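Local coordinates for protein glycoside hydrolase YxiA (Bacillus licheniformis, PDB 3LV4) that probably hydrolyses glycosidic bonds in L-arabinan, as a calcium-binding member of glycoside hydrolase family 43 related to endo-1,5-alpha-L-arabinosidases, at residues Pro16-Ile19 and Thr24-Val27; Pro55-Val60 and Phe89-Asn94; Asn196-Glu201 and Arg265-Tyr270. All blocks are in the same frame, centred on the assembly; numbering follows the deposited sequence.

Contact 1: residues Pro16-Ile19 and Thr24-Val27. With ACT (acetate ion), chain F.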
ATOM      1  N   PRO A  16       3.319   7.264   1.809  1.00  8.33           N
ATOM      2  CA  PRO A  16       2.215   8.059   2.362  1.00  8.42           C
ATOM      3  C   PRO A  16       1.244   7.245   3.224  1.00 10.00           C
ATOM      4  O   PRO A  16       0.771   6.175   2.806  1.00  9.60           O
ATOM      5  CB  PRO A  16       1.492   8.559   1.106  1.00  7.96           C
ATOM      6  CG  PRO A  16       1.766   7.473   0.098  1.00  6.84           C
ATOM      7  CD  PRO A  16       3.207   7.106   0.349  1.00  8.56           C
ATOM      8  N   SER A  17       0.945   7.761   4.412  1.00  8.25           N
ATOM      9  CA  SER A  17      -0.043   7.150   5.301  1.00  7.99           C
ATOM     10  C   SER A  17      -1.224   8.109   5.486  1.00  9.95           C
ATOM     11  O   SER A  17      -1.087   9.190   6.071  1.00 10.57           O
ATOM     12  CB  SER A  17       0.590   6.779   6.650  1.00  8.98           C
ATOM     13  OG  SER A  17      -0.151   5.757   7.304  1.00 10.42           O
ATOM     14  N   ILE A  18      -2.379   7.701   4.972  1.00  6.90           N
ATOM     15  CA  ILE A  18      -3.561   8.559   4.893  1.00  9.20           C
ATOM     16  C   ILE A  18      -4.300   8.698   6.222  1.00  8.95           C
ATOM     17  O   ILE A  18      -4.413   7.744   6.997  1.00 10.91           O
ATOM     18  CB  ILE A  18      -4.546   8.029   3.804  1.00  9.22           C
ATOM     19  CG1 ILE A  18      -5.653   9.044   3.498  1.00 12.36           C
ATOM     20  CG2 ILE A  18      -5.149   6.679   4.213  1.00 12.21           C
ATOM     21  CD1 ILE A  18      -5.221  10.165   2.582  1.00 14.76           C
ATOM     22  N   ILE A  19      -4.801   9.898   6.487  1.00  9.82           N
ATOM     23  CA  ILE A  19      -5.690  10.110   7.626  1.00  9.67           C
ATOM     24  C   ILE A  19      -6.594  11.289   7.303  1.00 11.17           C
ATOM     25  O   ILE A  19      -6.141  12.288   6.736  1.00 12.74           O
ATOM     26  CB  ILE A  19      -4.916  10.353   8.956  1.00  8.34           C
ATOM     27  CG1 ILE A  19      -5.895  10.695  10.096  1.00 10.09           C
ATOM     28  CG2 ILE A  19      -3.840  11.450   8.786  1.00  9.60           C
ATOM     29  CD1 ILE A  19      -5.243  10.819  11.481  1.00  8.76           C
ATOM     30  N   THR A  24     -10.533  17.098   5.861  1.00 15.24           N
ATOM     31  CA  THR A  24      -9.358  17.240   5.010  1.00 14.91           C
ATOM     32  C   THR A  24      -8.540  15.956   5.062  1.00 12.78           C
ATOM     33  O   THR A  24      -8.390  15.367   6.129  1.00 13.00           O
ATOM     34  CB  THR A  24      -8.479  18.416   5.484  1.00 15.44           C
ATOM     35  OG1 THR A  24      -9.205  19.643   5.343  1.00 15.98           O
ATOM     36  CG2 THR A  24      -7.184  18.493   4.681  1.00 15.67           C
ATOM     37  N   TYR A  25      -8.033  15.519   3.913  1.00 10.89           N
ATOM     38  CA  TYR A  25      -7.186  14.330   3.863  1.00 10.54           C
ATOM     39  C   TYR A  25      -5.734  14.741   4.043  1.00 11.67           C
ATOM     40  O   TYR A  25      -5.272  15.696   3.418  1.00 14.16           O
ATOM     41  CB  TYR A  25      -7.321  13.614   2.518  1.00 10.30           C
ATOM     42  CG  TYR A  25      -8.702  13.065   2.241  1.00 12.09           C
ATOM     43  CD1 TYR A  25      -9.096  11.832   2.753  1.00 14.14           C
ATOM     44  CD2 TYR A  25      -9.607  13.770   1.455  1.00 13.64           C
ATOM     45  CE1 TYR A  25     -10.357  11.324   2.503  1.00 15.14           C
ATOM     46  CE2 TYR A  25     -10.868  13.272   1.198  1.00 14.16           C
ATOM     47  CZ  TYR A  25     -11.236  12.046   1.723  1.00 17.50           C
ATOM     48  OH  TYR A  25     -12.488  11.541   1.475  1.00 20.68           O
ATOM     49  N   TYR A  26      -5.022  14.013   4.899  1.00  9.71           N
ATOM     50  CA  TYR A  26      -3.595  14.210   5.088  1.00 10.04           C
ATOM     51  C   TYR A  26      -2.842  12.947   4.722  1.00 10.55           C
ATOM     52  O   TYR A  26      -3.344  11.843   4.933  1.00 12.29           O
ATOM     53  CB  TYR A  26      -3.307  14.557   6.554  1.00 10.49           C
ATOM     54  CG  TYR A  26      -3.789  15.927   6.941  1.00 11.77           C
ATOM     55  CD1 TYR A  26      -5.096  16.130   7.367  1.00 14.43           C
ATOM     56  CD2 TYR A  26      -2.934  17.023   6.880  1.00 12.53           C
ATOM     57  CE1 TYR A  26      -5.541  17.397   7.719  1.00 15.96           C
ATOM     58  CE2 TYR A  26      -3.366  18.287   7.225  1.00 14.79           C
ATOM     59  CZ  TYR A  26      -4.667  18.472   7.645  1.00 17.79           C
ATOM     60  OH  TYR A  26      -5.090  19.738   7.989  1.00 20.63           O
ATOM     61  N   VAL A  27      -1.646  13.106   4.161  1.00  9.25           N
ATOM     62  CA  VAL A  27      -0.711  11.993   4.078  1.00  8.18           C
ATOM     63  C   VAL A  27       0.564  12.328   4.835  1.00  9.25           C
ATOM     64  O   VAL A  27       1.107  13.436   4.713  1.00 10.35           O
ATOM     65  CB  VAL A  27      -0.379  11.564   2.620  1.00  6.64           C
ATOM     66  CG1 VAL A  27      -1.562  10.809   2.002  1.00  8.86           C
ATOM     67  CG2 VAL A  27       0.044  12.769   1.770  1.00  6.05           C
TER
HETATM   68  C   ACT F 601     -13.696  12.905  -1.571  1.00 36.51           C
HETATM   69  O   ACT F 601     -14.004  12.662  -0.382  1.00 28.80           O
HETATM   70  OXT ACT F 601     -12.860  12.140  -2.102  1.00 39.18           O
HETATM   71  CH3 ACT F 601     -14.292  14.058  -2.311  1.00 35.49           C
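Two tyrosine rings flank the backbone pairing here. Tyr26 turns a ring edge toward the carbonyl oxygen of Ile19, while Tyr25, on the other side of the sheet, meets the methyl end of Ile18 obliquely, with Ile18 CD1 4.0 Å from Tyr25 CB. An acetate, probably from the crystallisation liquor, lies at the Tyr25 edge in the ring plane, and Tyr25 OH donates a 2.6 Å hydrogen bond to its O atom. Phe295 meets the Tyr25 ring edge-to-face, and Tyr26 OH is bonded to Glu114.

The segments are the two arms of the beta hairpin 17-21/24-29, which opens the first blade of the five-bladed propeller of this family. Ile19 and Tyr26 form its antiparallel hydrogen-bonded pair: Tyr26 N reaches Ile19 O at 2.8 Å and 165°, and Ile19 N reaches Tyr26 O at 2.9 Å. Ile18 and Val27 make the adjoining non-hydrogen-bonded pair. There Ile18 CG1 stands trans to its own backbone N (chi1 -169°), and the next torsion, 79°, bends CD1 back over the neighbouring strand to lie 3.8 Å from Val27 CG1. Pro16 extends this apolar patch, its CB 3.9 Å from Val27 CB. Beta-branched residues suit these places because they favour extended backbones and present methyls close to the sheet.

Pro16 follows Asp15, the predicted proton acceptor, and Ser17 OG bonds Asp80 near a bound calcium ion. The chemistry therefore implies a division of labour: paired amides and buried methyls fix the hairpin, whereas the polar ends of Ser17 and Tyr26 bond to residues beyond it.

Contact 2: residues Pro55-Val60 and Phe89-Asn94; sequences PLIPNV and FYMYYN
Met91, present as selenomethionine, meets Leu56 and Ile57 where a loop lies beside one blade of the family 43 beta-propeller. Its strand, 89-96, is an inner member of the four-stranded antiparallel sheet 80-126; the loop runs from strand 44-47 of the preceding blade to helix 60-63.

Along the strand, side chains alternate between the two faces of the sheet. Phe89 starts on the face that Met91 uses and packs on Val81 and Gln83 of the neighbouring strand. Tyr90 points to the other face, where its hydroxyl bonds Asp86. Met91 then turns toward the loop. CG stands anti to the backbone N (chi1 177°) and the second torsion is likewise extended (-175°), which carries the selenium straight out from the sheet; the third, -68°, swings the terminal CE toward Leu56. A long, unbranched and flexible chain suits this place, since it must bridge a backbone separation of 10.1 Å between Met91 CA and Leu56 CA. Tyr92 returns to the far face and gives its hydroxyl to Gly180. Tyr93 is again on the Met91 face, beside this contact without touching the loop, and Asn94 closes the segment on the opposite one.

On the loop side, Leu56 precedes, and Ile57 opens, a type I turn that ends at Val60; both aim their side chains at the strand. No hydrogen bond crosses, so apolar branches alone meet, at rather long range: Leu56 CD1 stands 4.5 Å from Met91 CE, and Ile57 CD1 lies 4.3 Å from the selenium atom SE of Met91.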
ATOM      1  N   PRO A  55       7.210  22.079  10.225  1.00 10.83           N
ATOM      2  CA  PRO A  55       6.049  22.455  11.042  1.00 12.56           C
ATOM      3  C   PRO A  55       5.515  21.313  11.906  1.00 12.43           C
ATOM      4  O   PRO A  55       4.951  21.575  12.973  1.00 13.65           O
ATOM      5  CB  PRO A  55       4.998  22.879  10.005  1.00 11.94           C
ATOM      6  CG  PRO A  55       5.494  22.360   8.701  1.00 13.34           C
ATOM      7  CD  PRO A  55       6.977  22.301   8.791  1.00 13.32           C
ATOM      8  N   LEU A  56       5.691  20.070  11.464  1.00 10.40           N
ATOM      9  CA  LEU A  56       5.184  18.928  12.228  1.00  9.53           C
ATOM     10  C   LEU A  56       5.951  18.772  13.539  1.00  9.72           C
ATOM     11  O   LEU A  56       5.363  18.490  14.579  1.00 10.59           O
ATOM     12  CB  LEU A  56       5.261  17.635  11.407  1.00  7.73           C
ATOM     13  CG  LEU A  56       4.531  17.636  10.058  1.00 10.20           C
ATOM     14  CD1 LEU A  56       4.688  16.286   9.376  1.00 11.88           C
ATOM     15  CD2 LEU A  56       3.047  17.993  10.211  1.00  9.96           C
ATOM     16  N   ILE A  57       7.267  18.942  13.475  1.00  8.36           N
ATOM     17  CA  ILE A  57       8.115  18.935  14.669  1.00  9.01           C
ATOM     18  C   ILE A  57       9.274  19.904  14.446  1.00  9.81           C
ATOM     19  O   ILE A  57      10.343  19.504  13.983  1.00 11.98           O
ATOM     20  CB  ILE A  57       8.704  17.533  14.964  1.00  9.42           C
ATOM     21  CG1 ILE A  57       7.650  16.436  14.801  1.00 11.04           C
ATOM     22  CG2 ILE A  57       9.290  17.491  16.383  1.00  9.93           C
ATOM     23  CD1 ILE A  57       8.191  15.022  15.082  1.00 11.51           C
ATOM     24  N   PRO A  58       9.060  21.190  14.757  1.00 10.96           N
ATOM     25  CA  PRO A  58      10.036  22.236  14.418  1.00 12.35           C
ATOM     26  C   PRO A  58      11.400  22.062  15.091  1.00 12.01           C
ATOM     27  O   PRO A  58      12.400  22.549  14.564  1.00 13.47           O
ATOM     28  CB  PRO A  58       9.360  23.524  14.907  1.00 16.50           C
ATOM     29  CG  PRO A  58       7.909  23.197  15.005  1.00 17.55           C
ATOM     30  CD  PRO A  58       7.809  21.736  15.311  1.00 12.91           C
ATOM     31  N   ASN A  59      11.431  21.395  16.242  1.00 11.37           N
ATOM     32  CA  ASN A  59      12.681  21.110  16.946  1.00 11.55           C
ATOM     33  C   ASN A  59      13.059  19.639  16.818  1.00 12.18           C
ATOM     34  O   ASN A  59      13.654  19.054  17.735  1.00 13.66           O
ATOM     35  CB  ASN A  59      12.538  21.454  18.426  1.00 11.62           C
ATOM     36  CG  ASN A  59      11.550  20.546  19.136  1.00 11.90           C
ATOM     37  OD1 ASN A  59      10.532  20.142  18.565  1.00 12.77           O
ATOM     38  ND2 ASN A  59      11.841  20.224  20.387  1.00 12.35           N
ATOM     39  N   VAL A  60      12.711  19.047  15.679  1.00 10.12           N
ATOM     40  CA  VAL A  60      12.819  17.600  15.485  1.00 10.02           C
ATOM     41  C   VAL A  60      14.133  16.976  15.966  1.00 12.28           C
ATOM     42  O   VAL A  60      14.113  15.905  16.572  1.00 12.64           O
ATOM     43  CB  VAL A  60      12.538  17.198  14.004  1.00  9.13           C
ATOM     44  CG1 VAL A  60      13.545  17.853  13.066  1.00  9.46           C
ATOM     45  CG2 VAL A  60      12.524  15.670  13.833  1.00  9.50           C
ATOM     46  N   PHE A  89      -3.741  13.307  18.094  1.00 11.12           N
ATOM     47  CA  PHE A  89      -3.133  12.665  16.942  1.00 11.03           C
ATOM     48  C   PHE A  89      -1.822  12.015  17.338  1.00 11.78           C
ATOM     49  O   PHE A  89      -0.901  12.676  17.817  1.00 11.96           O
ATOM     50  CB  PHE A  89      -2.961  13.677  15.803  1.00 10.29           C
ATOM     51  CG  PHE A  89      -4.260  14.265  15.343  1.00 11.55           C
ATOM     52  CD1 PHE A  89      -4.712  15.481  15.849  1.00 12.12           C
ATOM     53  CD2 PHE A  89      -5.062  13.575  14.446  1.00 11.79           C
ATOM     54  CE1 PHE A  89      -5.920  16.008  15.437  1.00 11.49           C
ATOM     55  CE2 PHE A  89      -6.277  14.098  14.033  1.00 13.31           C
ATOM     56  CZ  PHE A  89      -6.707  15.310  14.526  1.00 12.31           C
ATOM     57  N   TYR A  90      -1.768  10.701  17.143  1.00 10.87           N
ATOM     58  CA  TYR A  90      -0.655   9.886  17.599  1.00 10.68           C
ATOM     59  C   TYR A  90       0.206   9.489  16.417  1.00 10.36           C
ATOM     60  O   TYR A  90      -0.234   8.733  15.539  1.00 11.87           O
ATOM     61  CB  TYR A  90      -1.185   8.640  18.317  1.00 12.71           C
ATOM     62  CG  TYR A  90      -1.752   8.949  19.683  1.00 14.05           C
ATOM     63  CD1 TYR A  90      -2.929   9.683  19.826  1.00 11.51           C
ATOM     64  CD2 TYR A  90      -1.100   8.522  20.828  1.00 15.11           C
ATOM     65  CE1 TYR A  90      -3.433   9.980  21.073  1.00 10.91           C
ATOM     66  CE2 TYR A  90      -1.590   8.805  22.076  1.00 15.27           C
ATOM     67  CZ  TYR A  90      -2.753   9.534  22.200  1.00 15.43           C
ATOM     68  OH  TYR A  90      -3.224   9.814  23.459  1.00 16.01           O
HETATM   69  N   MSE A  91       1.426  10.026  16.391  1.00  9.44           N
HETATM   70  CA  MSE A  91       2.393   9.695  15.360  1.00  8.48           C
HETATM   71  C   MSE A  91       3.336   8.598  15.821  1.00  8.22           C
HETATM   72  O   MSE A  91       4.044   8.733  16.819  1.00 10.07           O
HETATM   73  CB  MSE A  91       3.205  10.922  14.951  1.00 10.84           C
HETATM   74  CG  MSE A  91       4.288  10.606  13.912  1.00  9.81           C
HETATM   75 SE   MSE A  91       5.424  12.163  13.504  1.00 20.21          SE
HETATM   76  CE  MSE A  91       4.068  13.268  12.608  1.00 16.99           C
ATOM     77  N   TYR A  92       3.334   7.501  15.081  1.00  8.01           N
ATOM     78  CA  TYR A  92       4.280   6.432  15.302  1.00  8.23           C
ATOM     79  C   TYR A  92       5.451   6.669  14.361  1.00  8.65           C
ATOM     80  O   TYR A  92       5.354   6.438  13.155  1.00 11.66           O
ATOM     81  CB  TYR A  92       3.584   5.089  15.085  1.00  7.46           C
ATOM     82  CG  TYR A  92       2.512   4.898  16.143  1.00  9.29           C
ATOM     83  CD1 TYR A  92       2.783   4.200  17.316  1.00  8.89           C
ATOM     84  CD2 TYR A  92       1.254   5.486  16.008  1.00 10.71           C
ATOM     85  CE1 TYR A  92       1.817   4.049  18.306  1.00  8.96           C
ATOM     86  CE2 TYR A  92       0.284   5.346  16.996  1.00 10.06           C
ATOM     87  CZ  TYR A  92       0.575   4.623  18.139  1.00 11.14           C
ATOM     88  OH  TYR A  92      -0.370   4.487  19.133  1.00 11.14           O
ATOM     89  N   TYR A  93       6.545   7.181  14.925  1.00  9.51           N
ATOM     90  CA  TYR A  93       7.696   7.595  14.139  1.00  8.37           C
ATOM     91  C   TYR A  93       8.815   6.577  14.291  1.00  9.66           C
ATOM     92  O   TYR A  93       8.846   5.807  15.258  1.00  9.90           O
ATOM     93  CB  TYR A  93       8.177   8.982  14.585  1.00  7.27           C
ATOM     94  CG  TYR A  93       8.725   8.990  15.994  1.00  7.92           C
ATOM     95  CD1 TYR A  93      10.001   8.509  16.263  1.00  8.74           C
ATOM     96  CD2 TYR A  93       7.962   9.456  17.056  1.00  9.43           C
ATOM     97  CE1 TYR A  93      10.507   8.498  17.553  1.00  9.40           C
ATOM     98  CE2 TYR A  93       8.464   9.465  18.352  1.00  8.88           C
ATOM     99  CZ  TYR A  93       9.735   8.975  18.595  1.00  9.40           C
ATOM    100  OH  TYR A  93      10.237   8.970  19.878  1.00 11.29           O
ATOM    101  N   ASN A  94       9.745   6.582  13.341  1.00  8.92           N
ATOM    102  CA  ASN A  94      10.846   5.631  13.378  1.00  8.96           C
ATOM    103  C   ASN A  94      12.017   6.099  12.528  1.00 10.86           C
ATOM    104  O   ASN A  94      11.850   6.869  11.574  1.00 10.24           O
ATOM    105  CB  ASN A  94      10.361   4.244  12.925  1.00  8.96           C
ATOM    106  CG  ASN A  94       9.661   4.281  11.574  1.00 10.09           C
ATOM    107  OD1 ASN A  94       8.443   4.474  11.484  1.00 15.57           O
ATOM    108  ND2 ASN A  94      10.425   4.097  10.523  1.00 12.75           N
TER

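Contact 3: residues Asn196-Glu201 and Arg265-Tyr270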
ATOM      1  N   ASN A 196      13.759 -14.276   7.460  1.00  8.43           N
ATOM      2  CA  ASN A 196      14.943 -14.486   6.633  1.00  9.38           C
ATOM      3  C   ASN A 196      15.181 -13.387   5.600  1.00  9.83           C
ATOM      4  O   ASN A 196      15.586 -13.665   4.476  1.00 10.68           O
ATOM      5  CB  ASN A 196      14.869 -15.851   5.942  1.00 11.06           C
ATOM      6  CG  ASN A 196      14.850 -16.998   6.930  1.00 12.36           C
ATOM      7  OD1 ASN A 196      15.413 -16.891   8.027  1.00 13.16           O
ATOM      8  ND2 ASN A 196      14.200 -18.101   6.557  1.00 11.26           N
ATOM      9  N   HIS A 197      14.952 -12.137   5.997  1.00 10.03           N
ATOM     10  CA  HIS A 197      15.257 -10.997   5.144  1.00  9.41           C
ATOM     11  C   HIS A 197      14.493 -11.031   3.808  1.00 10.65           C
ATOM     12  O   HIS A 197      15.075 -10.820   2.740  1.00 11.25           O
ATOM     13  CB  HIS A 197      16.775 -10.894   4.916  1.00 11.24           C
ATOM     14  CG  HIS A 197      17.554 -10.601   6.161  1.00 12.31           C
ATOM     15  ND1 HIS A 197      18.218 -11.577   6.878  1.00 14.45           N
ATOM     16  CD2 HIS A 197      17.787  -9.438   6.812  1.00  9.66           C
ATOM     17  CE1 HIS A 197      18.819 -11.030   7.917  1.00 11.19           C
ATOM     18  NE2 HIS A 197      18.577  -9.729   7.898  1.00 14.60           N
ATOM     19  N   SER A 198      13.190 -11.286   3.886  1.00  9.15           N
ATOM     20  CA  SER A 198      12.306 -11.222   2.723  1.00  7.95           C
ATOM     21  C   SER A 198      12.033  -9.768   2.382  1.00  8.88           C
ATOM     22  O   SER A 198      11.894  -8.934   3.276  1.00 10.18           O
ATOM     23  CB  SER A 198      10.959 -11.860   3.046  1.00  9.90           C
ATOM     24  OG  SER A 198      11.112 -13.178   3.520  1.00 11.00           O
ATOM     25  N   ARG A 199      11.908  -9.466   1.097  1.00  7.11           N
ATOM     26  CA  ARG A 199      11.663  -8.086   0.702  1.00  7.90           C
ATOM     27  C   ARG A 199      10.171  -7.812   0.789  1.00 10.33           C
ATOM     28  O   ARG A 199       9.468  -7.803  -0.222  1.00 10.20           O
ATOM     29  CB  ARG A 199      12.233  -7.795  -0.687  1.00  6.94           C
ATOM     30  CG  ARG A 199      13.760  -7.969  -0.716  1.00  8.09           C
ATOM     31  CD  ARG A 199      14.433  -7.053  -1.738  1.00  9.79           C
ATOM     32  NE  ARG A 199      14.063  -7.409  -3.105  1.00  9.63           N
ATOM     33  CZ  ARG A 199      14.347  -6.661  -4.167  1.00 12.59           C
ATOM     34  NH1 ARG A 199      14.996  -5.510  -4.014  1.00 13.19           N
ATOM     35  NH2 ARG A 199      13.980  -7.059  -5.378  1.00 11.44           N
ATOM     36  N   ILE A 200       9.708  -7.617   2.022  1.00  9.47           N
ATOM     37  CA  ILE A 200       8.309  -7.330   2.320  1.00  7.61           C
ATOM     38  C   ILE A 200       8.276  -6.237   3.379  1.00  8.30           C
ATOM     39  O   ILE A 200       8.924  -6.362   4.417  1.00  8.37           O
ATOM     40  CB  ILE A 200       7.575  -8.572   2.868  1.00  6.85           C
ATOM     41  CG1 ILE A 200       7.779  -9.774   1.934  1.00  7.76           C
ATOM     42  CG2 ILE A 200       6.087  -8.262   3.070  1.00  6.68           C
ATOM     43  CD1 ILE A 200       7.114 -11.070   2.403  1.00  9.35           C
ATOM     44  N   GLU A 201       7.538  -5.162   3.112  1.00  7.16           N
ATOM     45  CA  GLU A 201       7.471  -4.034   4.042  1.00  7.09           C
ATOM     46  C   GLU A 201       6.202  -3.231   3.781  1.00  7.55           C
ATOM     47  O   GLU A 201       5.403  -3.602   2.917  1.00  8.85           O
ATOM     48  CB  GLU A 201       8.709  -3.137   3.894  1.00  6.79           C
ATOM     49  CG  GLU A 201       8.798  -2.395   2.556  1.00  6.44           C
ATOM     50  CD  GLU A 201      10.095  -1.609   2.401  1.00  9.57           C
ATOM     51  OE1 GLU A 201      10.958  -1.677   3.308  1.00 11.42           O
ATOM     52  OE2 GLU A 201      10.255  -0.925   1.363  1.00  9.58           O
ATOM     53  N   ARG A 265      12.622 -15.081  -5.163  1.00  9.78           N
ATOM     54  CA  ARG A 265      12.027 -16.246  -5.814  1.00 10.87           C
ATOM     55  C   ARG A 265      11.123 -17.028  -4.857  1.00  9.83           C
ATOM     56  O   ARG A 265      10.099 -17.575  -5.262  1.00 11.14           O
ATOM     57  CB  ARG A 265      13.118 -17.161  -6.365  1.00 15.67           C
ATOM     58  CG  ARG A 265      13.224 -17.178  -7.888  1.00 23.66           C
ATOM     59  CD  ARG A 265      13.777 -15.886  -8.475  1.00 22.97           C
ATOM     60  NE  ARG A 265      12.778 -14.821  -8.624  1.00 19.41           N
ATOM     61  CZ  ARG A 265      13.094 -13.530  -8.674  1.00 18.50           C
ATOM     62  NH1 ARG A 265      14.369 -13.170  -8.581  1.00 20.88           N
ATOM     63  NH2 ARG A 265      12.150 -12.601  -8.805  1.00 15.40           N
ATOM     64  N   SER A 266      11.494 -17.082  -3.584  1.00  8.26           N
ATOM     65  CA  SER A 266      10.723 -17.864  -2.626  1.00 10.39           C
ATOM     66  C   SER A 266       9.407 -17.215  -2.224  1.00 10.71           C
ATOM     67  O   SER A 266       8.461 -17.914  -1.848  1.00 13.04           O
ATOM     68  CB  SER A 266      11.550 -18.162  -1.376  1.00 11.06           C
ATOM     69  OG  SER A 266      12.527 -19.137  -1.673  1.00 11.89           O
ATOM     70  N   ILE A 267       9.344 -15.890  -2.296  1.00  8.94           N
ATOM     71  CA  ILE A 267       8.157 -15.186  -1.810  1.00  8.75           C
ATOM     72  C   ILE A 267       7.206 -14.766  -2.928  1.00  9.53           C
ATOM     73  O   ILE A 267       6.004 -14.639  -2.700  1.00  9.67           O
ATOM     74  CB  ILE A 267       8.500 -13.963  -0.922  1.00  8.88           C
ATOM     75  CG1 ILE A 267       9.212 -12.872  -1.733  1.00  8.42           C
ATOM     76  CG2 ILE A 267       9.338 -14.386   0.307  1.00 11.01           C
ATOM     77  CD1 ILE A 267       9.332 -11.553  -0.980  1.00  8.72           C
ATOM     78  N   GLU A 268       7.725 -14.594  -4.141  1.00  8.60           N
ATOM     79  CA  GLU A 268       6.883 -14.084  -5.228  1.00  9.87           C
ATOM     80  C   GLU A 268       5.685 -14.964  -5.647  1.00  8.89           C
ATOM     81  O   GLU A 268       4.751 -14.458  -6.268  1.00 10.03           O
ATOM     82  CB  GLU A 268       7.717 -13.700  -6.457  1.00 12.26           C
ATOM     83  CG  GLU A 268       8.328 -14.873  -7.191  1.00 10.10           C
ATOM     84  CD  GLU A 268       9.238 -14.438  -8.337  1.00 12.43           C
ATOM     85  OE1 GLU A 268       9.369 -13.217  -8.609  1.00 14.05           O
ATOM     86  OE2 GLU A 268       9.834 -15.328  -8.966  1.00 13.64           O
ATOM     87  N   PRO A 269       5.696 -16.274  -5.323  1.00  8.68           N
ATOM     88  CA  PRO A 269       4.483 -17.018  -5.694  1.00  9.83           C
ATOM     89  C   PRO A 269       3.268 -16.684  -4.838  1.00  9.17           C
ATOM     90  O   PRO A 269       2.177 -17.181  -5.123  1.00 11.22           O
ATOM     91  CB  PRO A 269       4.871 -18.493  -5.448  1.00 11.11           C
ATOM     92  CG  PRO A 269       6.367 -18.516  -5.451  1.00 10.05           C
ATOM     93  CD  PRO A 269       6.781 -17.167  -4.878  1.00  9.41           C
ATOM     94  N   TYR A 270       3.437 -15.858  -3.813  1.00  8.85           N
ATOM     95  CA  TYR A 270       2.410 -15.723  -2.783  1.00  7.88           C
ATOM     96  C   TYR A 270       1.872 -14.316  -2.664  1.00  8.56           C
ATOM     97  O   TYR A 270       2.576 -13.355  -2.970  1.00  8.85           O
ATOM     98  CB  TYR A 270       2.977 -16.173  -1.441  1.00 10.24           C
ATOM     99  CG  TYR A 270       3.444 -17.597  -1.503  1.00  9.41           C
ATOM    100  CD1 TYR A 270       2.526 -18.638  -1.589  1.00 12.85           C
ATOM    101  CD2 TYR A 270       4.794 -17.910  -1.512  1.00  9.66           C
ATOM    102  CE1 TYR A 270       2.944 -19.951  -1.667  1.00 14.07           C
ATOM    103  CE2 TYR A 270       5.219 -19.233  -1.585  1.00 12.06           C
ATOM    104  CZ  TYR A 270       4.286 -20.242  -1.661  1.00 13.09           C
ATOM    105  OH  TYR A 270       4.685 -21.556  -1.731  1.00 14.68           O
TER
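Ile267 reaches Ile200 through a first torsion of 66°, which sets its CG1 between the backbone N and the carbonyl carbon; an extended second torsion then sends CD1 out toward the other segment. Ile200 answers with CG1 beside its own backbone N (chi1 -52°), and the two side chains run alongside each other pointing opposite ways, Ile267 CD1 lying 3.8 Å from Ile200 CG1. The contact sits at the start of strand 200-208 in a blade of the five-bladed propeller, against the short helix 264-267.

Ile267 serves three residues at once. Its CD1 also lies 3.8 Å from Arg199 O, and its other branch, CG2, is 3.9 Å from Ser198 OG. That hydroxyl is not left wanting by its apolar neighbour, because Gly195 O and Gly256 N both hydrogen-bond it; a small polar residue thus ties down the loop while lending a flank to the isoleucine. Cutting Ile267 back to an alanine removes CD1 and CG2, which would probably open a gap beside Ile200 and Ser198 and leave the Ile200 side chain freer to turn. Phe220 packs against both isoleucines.

Arg199 is the centre of an inverse gamma turn, closed by a weak bond from Ile200 N to Ser198 O, and forms a salt bridge with Asp264. The strand then delivers Glu201, the predicted proton donor, held by Ser165 and Tyr229; Ile200, which packs on Ile267, immediately precedes it in the chain.

Within 265-270, Arg265 makes a two-bonded, side-on salt bridge to Glu268, each bond leaving in the guanidinium plane but meeting the carboxylate from above its own. Arg265 NE reaches Glu268 OE2 at 3.0 Å, and Arg265 NH2 reaches Glu268 OE1 at 2.9 Å.

Overall arrangement
All three contacts are largely buried in the family 43 propeller, yet hold different elements. Contact 1 pairs neighbouring strands within one blade and alone relies on backbone hydrogen bonds between its segments. Contact 2 sets a loop against a strand of the next blade, and contact 3 a short helix against the loop leading into strand 200-208 and its first residue; both are small, contact 3 being partly against oxygen atoms. Contacts 1 and 2 touch, Ile19 CD1 being 4.1 Å from Phe89 CD2, whereas the centres of contacts 1 and 3 are about 28 Å apart. Contact 1 follows Asp15 and contact 3 contains Glu201, both predicted catalytic residues; contact 2 lies away from the catalytic and calcium sites, farthest from the chain's centre.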